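Local coordinates for protein probable dehydrogenase (Bordetella bronchiseptica, PDB 3MOI) that is probably an NAD(P)-dependent oxidoreductase of the GFO/IDH/MocA family, coupling a Rossmann-fold nucleotide-binding domain to a C-terminal domain built on a mixed beta sheet, at residues R101-A104 against D105-E109; I108-V111 against E112-G115; F76-E79 against H80-A84. One frame throughout, in Å; residues are numbered along the deposited sequence.

All three contacts lie on two helices, or at their ends, of the N-terminal Rossmann-type domain, on the same side of the chain's centre. Interaction 3 comes first along the chain, in helix 77-86, which joins parallel strands 67-70 and 90-93. Interactions 1 and 2 follow on helix 101-114, which joins strands 90-93 and 118-120; they share I108 and E109, so one carries on where the other ends. Centres lie about 10 Å apart for interactions 1 and 2 and for 1 and 3, and about 12 Å for 2 and 3. The two helices touch through E103, R106 and M107 on C78 and V81, then through A110 and V111 on V82 and V81, one continuous seam in the probable nucleotide-binding domain.

Interaction 1 (R101-A104 against D105-E109); sequences RDEA and DRMIE
R101 and D105 open a run of four i to i+4 backbone hydrogen bonds that makes 101-109 a single alpha-helical stretch. D105 N donates to R101 O at 2.9 Å, R106 N to D102 O, M107 N to E103 O at 2.8 Å, and I108 N to A104 O at 3.1 Å. Among the side chains, I108 lays its CG1 branch back along the helix, with CG1 3.3 Å from A104 O; a chi1 of -71° sets that branch beside its own backbone N, facing the preceding turn. R106 rests CB on the previous turn, 3.4 Å from E103 O, and then bends at chi3. D105 passes its carboxylate close by the same carbonyl that its N-H uses, CG standing 3.5 Å from R101 O. The acid is held from outside, however: OD1 makes a salt bridge to K366, while R101 pairs with E370, so both charged ends are tied to helix 362-381. Near the start of the helix, S100 OG bonds the N-H of E103. Helix 101-114 is flanked by two others: E103, R106 and M107 touch helix 77-86 through C78, V81 and V82, whereas R101, A104 and I108 meet helix 362-381, and the whole segment belongs to the crossover between strands 90-93 and 118-120.

Interaction 2 (I108-V111 against E112-G115); sequences IEAV and ERAG
E112 runs its extended chain alongside I108, in the same direction, and lays its carboxylate against the CG2 branch: I108 CG2 is 3.6 Å from E112 CD. The chi1 of E112, -68°, keeps CG beside its own backbone N and over the preceding turn, where CG comes 3.3 Å from I108 O. The methylene part of the acid therefore covers a backbone carbonyl while its end reaches a salt bridge from OE2 to R363, a partner on helix 362-381 that also touches I108.

R113 does something different one residue on. CG stands anti to the backbone N at chi1 174°, and a bend at chi3 folds the chain back over the previous turn. One face of the guanidinium then lies over the carbonyl of E109, with E109 O 3.7 Å above the plane and over its centre, while NH2 approaches E109 CB at 3.5 Å. That oxygen also takes the backbone bond from R113 N, at 3.0 Å. The carboxylate of E109 is not in contact with the guanidinium, E109 OE1 being 4.8 Å from R113 NH2; the opposite charges may still attract modestly.

Beneath the side chains, E112 N bonds I108 O and A114 N bonds A110 O. The helix then ends in a Schellman motif: G115 turns to positive phi (82°), and its N-H makes weak bonds to V111 O and E112 O. This C-terminal end of helix 101-114 packs A110, V111 and A114 on S85, with A110 also on V82, of helix 77-86, while I108 meets helix 362-381, just before the chain returns to parallel strand 118-120.

Interaction 3 (F76-E79 against H80-A84); sequences FHCE and HVVQA
F76 CB sits over one face of the H80 imidazole in a CH-pi contact, 4.2 Å from the ring centroid and 26° off its normal. The amide nitrogen of Q83, NE2, lies at the edge of that ring, in its plane. It is thus the beta carbon of F76, rather than its phenyl ring, that meets the imidazole. The first torsion of H80, with CG beside its own backbone N, brings the ring back along the helix toward F76, whose carbonyl oxygen also receives the H80 N-H at 3.1 Å. Outside the segments, H80 ND1 is hydrogen-bonded to S72 OG, which helps fix the rotation of the ring.

E79 and Q83 run alongside each other in the same direction, with their carboxylate and amide planes 50° apart. E79 O is gripped by two donors of the same residue: the backbone N of Q83 at 2.9 Å, and NE2 at 3.1 Å. They arrive from opposite faces of the carbonyl plane; the Q83 side chain folds back over the preceding turn, which brings NE2 well above that plane, 70° out of it.

Further round, V81 N bonds H77 O at 2.8 Å and V82 N bonds C78 O. The H77 ring is held elsewhere, its ND1 bonded to L97 O. V81 and A84 touch strand 90-93, and V81 and H80 touch I70 of strand 67-70. Helix 77-86 is the connecting helix between these two parallel strands, the beta-alpha-beta crossover, right-handed as is usual, that the Rossmann fold repeats.

Interaction 1 (R101-A104 against D105-E109)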
# COMPACT_ATOMS: atom_id res chain seq x y z
N ARG A 101 0.05 29.87 2.95
CA ARG A 101 0.92 29.99 4.08
C ARG A 101 0.82 31.32 4.84
O ARG A 101 0.85 31.34 6.08
CB ARG A 101 2.33 29.78 3.61
CG ARG A 101 2.63 28.31 3.12
CD ARG A 101 3.86 28.23 2.26
NE ARG A 101 4.96 27.58 2.99
CZ ARG A 101 5.91 28.18 3.73
NH1 ARG A 101 5.92 29.50 3.87
NH2 ARG A 101 6.85 27.41 4.34
N ASP A 102 0.71 32.43 4.12
CA ASP A 102 0.55 33.72 4.74
C ASP A 102 -0.71 33.76 5.60
O ASP A 102 -0.71 34.31 6.73
CB ASP A 102 0.43 34.83 3.69
CG ASP A 102 1.69 35.07 2.90
OD1 ASP A 102 2.83 34.87 3.41
OD2 ASP A 102 1.55 35.52 1.72
N GLU A 103 -1.80 33.27 5.03
CA GLU A 103 -3.01 33.15 5.83
C GLU A 103 -2.74 32.35 7.11
O GLU A 103 -3.05 32.79 8.25
CB GLU A 103 -4.16 32.53 5.04
CG GLU A 103 -4.75 33.52 4.02
CD GLU A 103 -6.12 33.12 3.39
OE1 GLU A 103 -6.77 32.17 3.84
OE2 GLU A 103 -6.56 33.81 2.42
N ALA A 104 -2.16 31.19 6.93
CA ALA A 104 -1.88 30.35 8.07
C ALA A 104 -1.06 31.12 9.11
O ALA A 104 -1.26 30.95 10.26
CB ALA A 104 -1.21 29.15 7.65
N ASP A 105 -0.18 32.01 8.69
CA ASP A 105 0.59 32.79 9.64
C ASP A 105 -0.29 33.79 10.30
O ASP A 105 -0.15 34.00 11.48
CB ASP A 105 1.80 33.51 9.01
CG ASP A 105 2.94 32.54 8.67
OD1 ASP A 105 2.92 31.35 9.16
OD2 ASP A 105 3.86 32.94 7.92
N ARG A 106 -1.20 34.42 9.57
CA ARG A 106 -2.08 35.39 10.20
C ARG A 106 -2.96 34.73 11.24
O ARG A 106 -3.30 35.36 12.27
CB ARG A 106 -3.01 36.10 9.21
CG ARG A 106 -2.37 37.13 8.24
CD ARG A 106 -3.57 37.88 7.49
NE ARG A 106 -4.38 38.64 8.48
CZ ARG A 106 -5.69 38.93 8.39
NH1 ARG A 106 -6.47 38.48 7.39
NH2 ARG A 106 -6.23 39.65 9.36
N MET A 107 -3.32 33.49 10.99
CA MET A 107 -4.21 32.72 11.89
C MET A 107 -3.46 32.38 13.22
O MET A 107 -3.97 32.62 14.34
CB MET A 107 -4.76 31.48 11.17
CG MET A 107 -5.83 31.79 10.02
SD MET A 107 -6.26 30.44 8.91
CE MET A 107 -5.13 30.81 7.78
N ILE A 108 -2.23 31.92 13.07
CA ILE A 108 -1.38 31.57 14.20
C ILE A 108 -1.20 32.82 15.07
O ILE A 108 -1.42 32.79 16.28
CB ILE A 108 -0.04 30.96 13.68
CG1 ILE A 108 -0.33 29.55 13.08
CG2 ILE A 108 1.05 30.89 14.76
CD1 ILE A 108 0.79 28.98 12.18
N GLU A 109 -0.88 33.94 14.44
CA GLU A 109 -0.52 35.12 15.18
C GLU A 109 -1.73 35.64 15.96
O GLU A 109 -1.64 35.94 17.15
CB GLU A 109 0.15 36.12 14.24
CG GLU A 109 1.48 35.57 13.64
CD GLU A 109 2.12 36.39 12.46
OE1 GLU A 109 1.43 37.20 11.78
OE2 GLU A 109 3.35 36.21 12.20

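Interaction 2 (I108-V111 against E112-G115)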
# COMPACT_ATOMS: atom_id res chain seq x y z
N ILE A 108 -2.23 31.92 13.07
CA ILE A 108 -1.38 31.57 14.20
C ILE A 108 -1.20 32.82 15.07
O ILE A 108 -1.42 32.79 16.28
CB ILE A 108 -0.04 30.96 13.68
CG1 ILE A 108 -0.33 29.55 13.08
CG2 ILE A 108 1.05 30.89 14.76
CD1 ILE A 108 0.79 28.98 12.18
N GLU A 109 -0.88 33.94 14.44
CA GLU A 109 -0.52 35.12 15.18
C GLU A 109 -1.73 35.64 15.96
O GLU A 109 -1.64 35.94 17.15
CB GLU A 109 0.15 36.12 14.24
CG GLU A 109 1.48 35.57 13.64
CD GLU A 109 2.12 36.39 12.46
OE1 GLU A 109 1.43 37.20 11.78
OE2 GLU A 109 3.35 36.21 12.20
N ALA A 110 -2.88 35.59 15.33
CA ALA A 110 -4.12 36.02 15.99
C ALA A 110 -4.49 35.10 17.17
O ALA A 110 -4.82 35.58 18.26
CB ALA A 110 -5.27 36.07 14.98
N VAL A 111 -4.40 33.80 16.97
CA VAL A 111 -4.77 32.86 18.02
C VAL A 111 -3.83 33.00 19.18
O VAL A 111 -4.29 33.09 20.31
CB VAL A 111 -4.81 31.39 17.47
CG1 VAL A 111 -4.69 30.38 18.56
CG2 VAL A 111 -6.06 31.20 16.60
N GLU A 112 -2.54 33.11 18.91
CA GLU A 112 -1.53 33.16 19.97
C GLU A 112 -1.62 34.44 20.75
O GLU A 112 -1.66 34.40 21.95
CB GLU A 112 -0.10 32.89 19.44
CG GLU A 112 0.00 31.45 19.00
CD GLU A 112 1.34 31.00 18.38
OE1 GLU A 112 2.24 31.80 18.09
OE2 GLU A 112 1.45 29.78 18.16
N ARG A 113 -1.72 35.58 20.08
CA ARG A 113 -1.90 36.86 20.74
C ARG A 113 -3.22 36.94 21.50
O ARG A 113 -3.34 37.57 22.52
CB ARG A 113 -1.82 37.97 19.65
CG ARG A 113 -2.14 39.50 20.07
CD ARG A 113 -2.26 40.48 18.75
NE ARG A 113 -1.25 40.07 17.73
CZ ARG A 113 -1.47 39.63 16.47
NH1 ARG A 113 -2.70 39.57 15.92
NH2 ARG A 113 -0.42 39.26 15.73
N ALA A 114 -4.25 36.32 21.01
CA ALA A 114 -5.45 36.33 21.83
C ALA A 114 -5.39 35.35 23.05
O ALA A 114 -6.17 35.50 23.99
CB ALA A 114 -6.72 36.05 20.97
N GLY A 115 -4.55 34.32 23.02
CA GLY A 115 -4.54 33.40 24.13
C GLY A 115 -5.64 32.36 24.03
O GLY A 115 -5.92 31.69 24.99

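Interaction 3 (F76-E79 against H80-A84)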
# COMPACT_ATOMS: atom_id res chain seq x y z
N PHE A 76 -12.91 31.62 3.49
CA PHE A 76 -13.34 32.47 4.59
C PHE A 76 -12.69 32.11 5.92
O PHE A 76 -12.90 32.80 6.89
CB PHE A 76 -14.86 32.41 4.74
CG PHE A 76 -15.57 33.05 3.60
CD1 PHE A 76 -15.64 34.43 3.52
CD2 PHE A 76 -16.13 32.29 2.59
CE1 PHE A 76 -16.29 35.04 2.44
CE2 PHE A 76 -16.74 32.86 1.52
CZ PHE A 76 -16.85 34.26 1.44
N HIS A 77 -11.91 31.04 5.99
CA HIS A 77 -11.38 30.60 7.29
C HIS A 77 -10.47 31.60 7.96
O HIS A 77 -10.60 31.85 9.14
CB HIS A 77 -10.66 29.31 7.16
CG HIS A 77 -11.54 28.14 6.90
ND1 HIS A 77 -11.03 26.90 6.59
CD2 HIS A 77 -12.87 28.01 6.94
CE1 HIS A 77 -12.03 26.06 6.44
NE2 HIS A 77 -13.16 26.70 6.63
N CYS A 78 -9.56 32.17 7.23
CA CYS A 78 -8.65 33.13 7.82
C CYS A 78 -9.37 34.25 8.57
O CYS A 78 -9.11 34.50 9.78
CB CYS A 78 -7.73 33.75 6.76
SG CYS A 78 -6.55 34.90 7.46
N GLU A 79 -10.25 34.95 7.88
CA GLU A 79 -10.89 36.08 8.55
C GLU A 79 -11.85 35.60 9.65
O GLU A 79 -12.03 36.27 10.63
CB GLU A 79 -11.63 37.00 7.56
CG GLU A 79 -12.86 36.33 6.91
CD GLU A 79 -13.41 37.12 5.71
OE1 GLU A 79 -14.43 37.88 5.99
OE2 GLU A 79 -12.82 36.99 4.55
N HIS A 80 -12.44 34.43 9.47
CA HIS A 80 -13.35 33.93 10.50
C HIS A 80 -12.53 33.61 11.77
O HIS A 80 -12.93 33.91 12.88
CB HIS A 80 -14.16 32.71 10.00
CG HIS A 80 -15.38 33.04 9.19
ND1 HIS A 80 -16.06 32.07 8.46
CD2 HIS A 80 -16.05 34.20 9.01
CE1 HIS A 80 -17.11 32.64 7.87
NE2 HIS A 80 -17.12 33.93 8.18
N VAL A 81 -11.34 33.07 11.58
CA VAL A 81 -10.50 32.74 12.71
C VAL A 81 -9.96 33.98 13.40
O VAL A 81 -9.96 34.07 14.65
CB VAL A 81 -9.39 31.77 12.29
CG1 VAL A 81 -8.19 31.89 13.22
CG2 VAL A 81 -9.98 30.32 12.23
N VAL A 82 -9.49 34.94 12.63
CA VAL A 82 -9.08 36.19 13.23
C VAL A 82 -10.21 36.85 13.98
O VAL A 82 -10.05 37.36 15.07
CB VAL A 82 -8.54 37.13 12.18
CG1 VAL A 82 -8.34 38.55 12.76
CG2 VAL A 82 -7.23 36.50 11.60
N GLN A 83 -11.37 36.86 13.39
CA GLN A 83 -12.46 37.54 14.03
C GLN A 83 -12.81 36.87 15.36
O GLN A 83 -12.98 37.57 16.38
CB GLN A 83 -13.70 37.54 13.15
CG GLN A 83 -13.79 38.60 12.15
CD GLN A 83 -14.98 38.35 11.26
OE1 GLN A 83 -16.08 38.74 11.58
NE2 GLN A 83 -14.78 37.64 10.19
N ALA A 84 -12.93 35.55 15.38
CA ALA A 84 -13.27 34.88 16.64
C ALA A 84 -12.19 35.11 17.69
O ALA A 84 -12.50 35.39 18.84
CB ALA A 84 -13.49 33.41 16.44